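Local coordinates for putative peptidase (Chlamydophila abortus, PDB 3CE2), which probably cleaves small bioactive peptides as a zinc-dependent metallo-oligopeptidase of the peptidase M3B family, at residues P425-E430 and E577-S582; Y538-I543 and L584-V589. All coordinates share one frame; numbering follows the deposited sequence.

Contact 1. Residues P425-E430 and E577-S582; sequences PIFLAE and EILKKS. With ZN (zinc ion), chain D.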
loop_
_atom_site.group_PDB
_atom_site.type_symbol
_atom_site.label_atom_id
_atom_site.label_comp_id
_atom_site.label_asym_id
_atom_site.label_seq_id
_atom_site.Cartn_x
_atom_site.Cartn_y
_atom_site.Cartn_z
ATOM N N PRO A 425 -7.149 -5.495 6.200
ATOM C CA PRO A 425 -6.046 -4.658 6.676
ATOM C C PRO A 425 -5.109 -4.257 5.531
ATOM O O PRO A 425 -5.251 -4.759 4.403
ATOM C CB PRO A 425 -5.314 -5.576 7.659
ATOM C CG PRO A 425 -5.494 -6.943 7.082
ATOM C CD PRO A 425 -6.912 -6.923 6.463
ATOM N N ILE A 426 -4.165 -3.360 5.830
ATOM C CA ILE A 426 -3.256 -2.797 4.818
ATOM C C ILE A 426 -2.448 -3.902 4.141
ATOM O O ILE A 426 -2.265 -3.904 2.928
ATOM C CB ILE A 426 -2.289 -1.763 5.433
ATOM C CG1 ILE A 426 -3.058 -0.570 6.024
ATOM C CG2 ILE A 426 -1.259 -1.296 4.395
ATOM C CD1 ILE A 426 -3.529 0.474 4.987
ATOM N N PHE A 427 -1.980 -4.842 4.949
ATOM C CA PHE A 427 -1.290 -6.010 4.461
ATOM C C PHE A 427 -1.998 -6.665 3.260
ATOM O O PHE A 427 -1.369 -7.321 2.467
ATOM C CB PHE A 427 -1.155 -7.014 5.614
ATOM C CG PHE A 427 -0.352 -8.234 5.275
ATOM C CD1 PHE A 427 0.950 -8.370 5.728
ATOM C CD2 PHE A 427 -0.893 -9.246 4.496
ATOM C CE1 PHE A 427 1.695 -9.485 5.407
ATOM C CE2 PHE A 427 -0.149 -10.346 4.173
ATOM C CZ PHE A 427 1.153 -10.466 4.632
ATOM N N LEU A 428 -3.308 -6.512 3.119
ATOM C CA LEU A 428 -3.994 -7.176 2.001
ATOM C C LEU A 428 -4.514 -6.197 0.959
ATOM O O LEU A 428 -5.102 -6.604 -0.032
ATOM C CB LEU A 428 -5.174 -8.024 2.491
ATOM C CG LEU A 428 -5.027 -9.209 3.446
ATOM C CD1 LEU A 428 -6.423 -9.740 3.764
ATOM C CD2 LEU A 428 -4.151 -10.320 2.837
ATOM N N ALA A 429 -4.305 -4.907 1.175
ATOM C CA ALA A 429 -4.961 -3.892 0.338
ATOM C C ALA A 429 -4.382 -3.705 -1.053
ATOM O O ALA A 429 -4.947 -2.978 -1.859
ATOM C CB ALA A 429 -4.999 -2.546 1.066
ATOM N N GLU A 430 -3.247 -4.307 -1.347
ATOM C CA GLU A 430 -2.685 -4.105 -2.675
ATOM C C GLU A 430 -2.882 -5.309 -3.614
ATOM O O GLU A 430 -2.634 -5.215 -4.814
ATOM C CB GLU A 430 -1.210 -3.645 -2.600
ATOM C CG GLU A 430 -1.000 -2.105 -2.511
ATOM C CD GLU A 430 -1.531 -1.311 -3.739
ATOM O OE1 GLU A 430 -1.064 -1.513 -4.889
ATOM O OE2 GLU A 430 -2.411 -0.450 -3.552
ATOM N N GLU A 577 -4.227 -15.956 7.891
ATOM C CA GLU A 577 -5.344 -16.883 8.027
ATOM C C GLU A 577 -6.358 -16.698 6.907
ATOM O O GLU A 577 -6.795 -17.681 6.306
ATOM C CB GLU A 577 -6.000 -16.772 9.396
ATOM C CG GLU A 577 -5.106 -17.331 10.483
ATOM C CD GLU A 577 -4.722 -18.786 10.184
ATOM O OE1 GLU A 577 -5.643 -19.590 9.878
ATOM O OE2 GLU A 577 -3.504 -19.120 10.227
ATOM N N ILE A 578 -6.700 -15.448 6.600
ATOM C CA ILE A 578 -7.602 -15.175 5.485
ATOM C C ILE A 578 -7.045 -15.778 4.204
ATOM O O ILE A 578 -7.759 -16.357 3.391
ATOM C CB ILE A 578 -7.772 -13.684 5.250
ATOM C CG1 ILE A 578 -8.720 -13.093 6.290
ATOM C CG2 ILE A 578 -8.318 -13.437 3.845
ATOM C CD1 ILE A 578 -8.835 -11.540 6.200
ATOM N N LEU A 579 -5.747 -15.636 4.022
ATOM C CA LEU A 579 -5.120 -16.180 2.855
ATOM C C LEU A 579 -5.120 -17.698 2.897
ATOM O O LEU A 579 -5.395 -18.325 1.879
ATOM C CB LEU A 579 -3.704 -15.645 2.741
ATOM C CG LEU A 579 -3.620 -14.186 2.326
ATOM C CD1 LEU A 579 -2.158 -13.746 2.308
ATOM C CD2 LEU A 579 -4.203 -14.076 0.956
ATOM N N LYS A 580 -4.816 -18.293 4.056
ATOM C CA LYS A 580 -4.848 -19.754 4.154
ATOM C C LYS A 580 -6.210 -20.296 3.739
ATOM O O LYS A 580 -6.297 -21.167 2.877
ATOM C CB LYS A 580 -4.487 -20.263 5.542
ATOM C CG LYS A 580 -3.127 -20.900 5.630
ATOM C CD LYS A 580 -3.130 -22.142 6.509
ATOM C CE LYS A 580 -2.861 -21.780 7.957
ATOM N NZ LYS A 580 -2.393 -22.979 8.718
ATOM N N LYS A 581 -7.265 -19.763 4.344
ATOM C CA LYS A 581 -8.613 -20.158 3.995
ATOM C C LYS A 581 -8.783 -20.147 2.487
ATOM O O LYS A 581 -9.552 -20.927 1.958
ATOM C CB LYS A 581 -9.641 -19.212 4.615
ATOM C CG LYS A 581 -9.764 -19.334 6.099
ATOM C CD LYS A 581 -11.011 -18.586 6.606
ATOM C CE LYS A 581 -11.111 -18.613 8.158
ATOM N NZ LYS A 581 -10.365 -17.488 8.800
ATOM N N SER A 582 -8.061 -19.261 1.801
ATOM C CA SER A 582 -8.188 -19.095 0.348
ATOM C C SER A 582 -7.170 -19.878 -0.479
ATOM O O SER A 582 -7.037 -19.640 -1.683
ATOM C CB SER A 582 -8.071 -17.622 -0.017
ATOM O OG SER A 582 -9.094 -16.868 0.595
HETATM ZN ZN ZN D . -3.811 1.009 -4.989
#
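Leu428, in the loop before helix 431-447, pushes its branched tip toward Ile578 and Leu579 near the end of helix 575-581, and its two methyls divide the work. From CB the chain rises to CG, which lies beside the backbone N and anti to the carbonyl carbon (chi1 -61°). CD1 then prolongs the chain and reaches the end of Ile578, with its CD1 3.9 Å from Ile578 CD1. CD2 branches off toward the neighbouring residue, where it lies 3.9 Å from Leu579 CG and nearly as close to Leu579 CD1; here the two leucine side chains run antiparallel, lying alongside one another. The same CD2 meets the edge of the Phe427 ring in its plane, so this methyl sits between the ring edge and Leu579. Phe427 itself adds a looser touch, its CE2 being 4.4 Å from Leu579 CD1, again at the ring edge. Phe566 of helix 559-567 also packs against Leu428, Ile578 and Leu579; the touching side chains are all apolar and buried.

Hydrogen bonds within each segment shape the backbone beside it. Leu428 N donates to Pro425 O at 2.9 Å, curling the loop so that Leu428 comes back beside Pro425, while Ser582 OG donates to Ile578 O at 3.1 Å as the helix gives out.

Two residues after Leu428, the bent side chain of Glu430 brings OE2 to within 2.5 Å of the zinc ion, whereas its OE1 stays 3.7 Å from the metal. His402 and His406 supply two further ligands, and the Glu430 carbonyl oxygen is gripped by the hydroxyls of Ser433 and Thr434. An HExxH helix joined by a downstream glutamate is the gluzincin zinc site, characteristic of M3 metallopeptidases.

Contact 2. Residues Y538-I543 and L584-V589; sequences YATGII and LDMGTV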
loop_
_atom_site.group_PDB
_atom_site.type_symbol
_atom_site.label_atom_id
_atom_site.label_comp_id
_atom_site.label_asym_id
_atom_site.label_seq_id
_atom_site.Cartn_x
_atom_site.Cartn_y
_atom_site.Cartn_z
ATOM N N TYR A 538 4.887 -5.027 0.456
ATOM C CA TYR A 538 4.702 -4.780 -0.986
ATOM C C TYR A 538 4.946 -6.062 -1.743
ATOM O O TYR A 538 4.204 -6.425 -2.647
ATOM C CB TYR A 538 5.657 -3.708 -1.511
ATOM C CG TYR A 538 5.383 -2.310 -0.993
ATOM C CD1 TYR A 538 4.123 -1.952 -0.507
ATOM C CD2 TYR A 538 6.377 -1.339 -1.010
ATOM C CE1 TYR A 538 3.869 -0.661 -0.037
ATOM C CE2 TYR A 538 6.133 -0.049 -0.559
ATOM C CZ TYR A 538 4.884 0.282 -0.073
ATOM O OH TYR A 538 4.660 1.561 0.379
ATOM N N ALA A 539 6.004 -6.744 -1.331
ATOM C CA ALA A 539 6.422 -8.009 -1.895
ATOM C C ALA A 539 5.430 -9.153 -1.633
ATOM O O ALA A 539 5.050 -9.889 -2.551
ATOM C CB ALA A 539 7.768 -8.354 -1.336
ATOM N N THR A 540 5.017 -9.317 -0.386
ATOM C CA THR A 540 4.039 -10.348 -0.078
ATOM C C THR A 540 2.755 -10.085 -0.875
ATOM O O THR A 540 2.223 -10.978 -1.510
ATOM C CB THR A 540 3.748 -10.444 1.442
ATOM O OG1 THR A 540 3.419 -9.149 1.943
ATOM C CG2 THR A 540 4.966 -10.928 2.190
ATOM N N GLY A 541 2.265 -8.853 -0.867
ATOM C CA GLY A 541 1.143 -8.490 -1.725
ATOM C C GLY A 541 1.317 -8.938 -3.173
ATOM O O GLY A 541 0.453 -9.630 -3.721
ATOM N N ILE A 542 2.429 -8.581 -3.812
ATOM C CA ILE A 542 2.590 -9.004 -5.203
ATOM C C ILE A 542 2.730 -10.530 -5.357
ATOM O O ILE A 542 2.179 -11.129 -6.301
ATOM C CB ILE A 542 3.693 -8.223 -5.975
ATOM C CG1 ILE A 542 3.666 -8.626 -7.446
ATOM C CG2 ILE A 542 5.066 -8.474 -5.404
ATOM C CD1 ILE A 542 3.818 -7.448 -8.394
ATOM N N ILE A 543 3.419 -11.166 -4.413
ATOM C CA ILE A 543 3.502 -12.618 -4.430
ATOM C C ILE A 543 2.093 -13.219 -4.372
ATOM O O ILE A 543 1.725 -14.068 -5.184
ATOM C CB ILE A 543 4.419 -13.133 -3.311
ATOM C CG1 ILE A 543 5.868 -12.894 -3.712
ATOM C CG2 ILE A 543 4.211 -14.602 -3.055
ATOM C CD1 ILE A 543 6.821 -12.918 -2.544
ATOM N N LEU A 584 -3.765 -20.011 -0.083
ATOM C CA LEU A 584 -2.403 -19.490 -0.077
ATOM C C LEU A 584 -1.802 -19.660 1.296
ATOM O O LEU A 584 -2.171 -18.963 2.219
ATOM C CB LEU A 584 -2.376 -18.012 -0.444
ATOM C CG LEU A 584 -2.111 -17.768 -1.922
ATOM C CD1 LEU A 584 -3.110 -18.570 -2.758
ATOM C CD2 LEU A 584 -2.181 -16.296 -2.266
ATOM N N ASP A 585 -0.873 -20.583 1.452
ATOM C CA ASP A 585 -0.258 -20.732 2.744
ATOM C C ASP A 585 1.122 -20.077 2.763
ATOM O O ASP A 585 2.126 -20.694 2.374
ATOM C CB ASP A 585 -0.177 -22.205 3.120
ATOM C CG ASP A 585 0.238 -22.417 4.564
ATOM O OD1 ASP A 585 0.843 -21.501 5.176
ATOM O OD2 ASP A 585 -0.040 -23.523 5.078
ATOM N N MET A 586 1.164 -18.824 3.211
ATOM C CA MET A 586 2.404 -18.057 3.225
ATOM C C MET A 586 3.369 -18.668 4.223
ATOM O O MET A 586 4.541 -18.331 4.240
ATOM C CB MET A 586 2.149 -16.595 3.588
ATOM C CG MET A 586 1.044 -15.917 2.796
ATOM S SD MET A 586 1.423 -15.748 1.036
ATOM C CE MET A 586 2.778 -14.561 1.067
ATOM N N GLY A 587 2.871 -19.563 5.066
ATOM C CA GLY A 587 3.741 -20.301 5.976
ATOM C C GLY A 587 4.567 -21.325 5.207
ATOM O O GLY A 587 5.496 -21.928 5.745
ATOM N N THR A 588 4.233 -21.530 3.938
ATOM C CA THR A 588 4.998 -22.442 3.124
ATOM C C THR A 588 5.560 -21.716 1.923
ATOM O O THR A 588 5.519 -20.502 1.817
ATOM C CB THR A 588 4.169 -23.661 2.649
ATOM O OG1 THR A 588 3.284 -23.293 1.579
ATOM C CG2 THR A 588 3.366 -24.224 3.785
ATOM N N VAL A 589 6.042 -22.499 0.991
ATOM C CA VAL A 589 6.858 -22.029 -0.080
ATOM C C VAL A 589 5.996 -21.983 -1.339
ATOM O O VAL A 589 6.385 -21.422 -2.353
ATOM C CB VAL A 589 8.077 -23.030 -0.165
ATOM C CG1 VAL A 589 8.301 -23.627 -1.550
ATOM C CG2 VAL A 589 9.337 -22.407 0.417
#
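Met586 reaches helix 536-553 with its terminal methyl: CE lies 4.2 Å from Thr540 CB and 4.4 Å from Ile543 CG2, two side chains almost one helical turn apart. The loop that delivers it begins at Leu584, whose side chain turns toward the same helix but packs farther along it, on Ala544, Cys547, Phe548 and Lys551. Asp585 makes two turns in one. Its OD1 accepts from Gly587 N at 2.8 Å, on the anti side of the carboxylate and 23° out of its plane, which makes an Asx turn, and its carbonyl oxygen takes Thr588 N, closing a type I turn from Asp585 to Thr588. Met586 occupies the second place of that turn. All of its torsions are near -60° (chi1 -50°, chi2 -65°), and this coiled chain brings CE to Thr540 and Ile543. Gly587 carries the turn onward to Thr588, whose side chain caps a backbone N at the start of helix 590-607. Val589 follows, touching Ile287. The loop thus passes from helix 575-581, where Leu576 backs the Met586 chain, to helix 590-607; across it stands helix 536-553, itself packed against helix 451-487 through Ala539 and Ile542 and against helix 278-289 through Ile543.

Overall arrangement
Followed from the N terminus, the chain passes 425-430, 538-543, 577-582 and 584-589, so the two contacts cross: contact 1 closes a loop of 146 residues, rich in helix, and contact 2 one of 40 that starts inside it and ends beyond it. Their centres lie 10 Å apart, and they share borders. A probable hydrogen bond joins Leu579 O to Leu584 N (3.1 Å), Met586 CG packs on Leu579 CD1 (3.9 Å), and Phe427 CZ packs 3.8 Å from Thr540 OG1. Together they tie the loop carrying the zinc ligand Glu430, helix 536-553 and the 577-589 region together near the metal site.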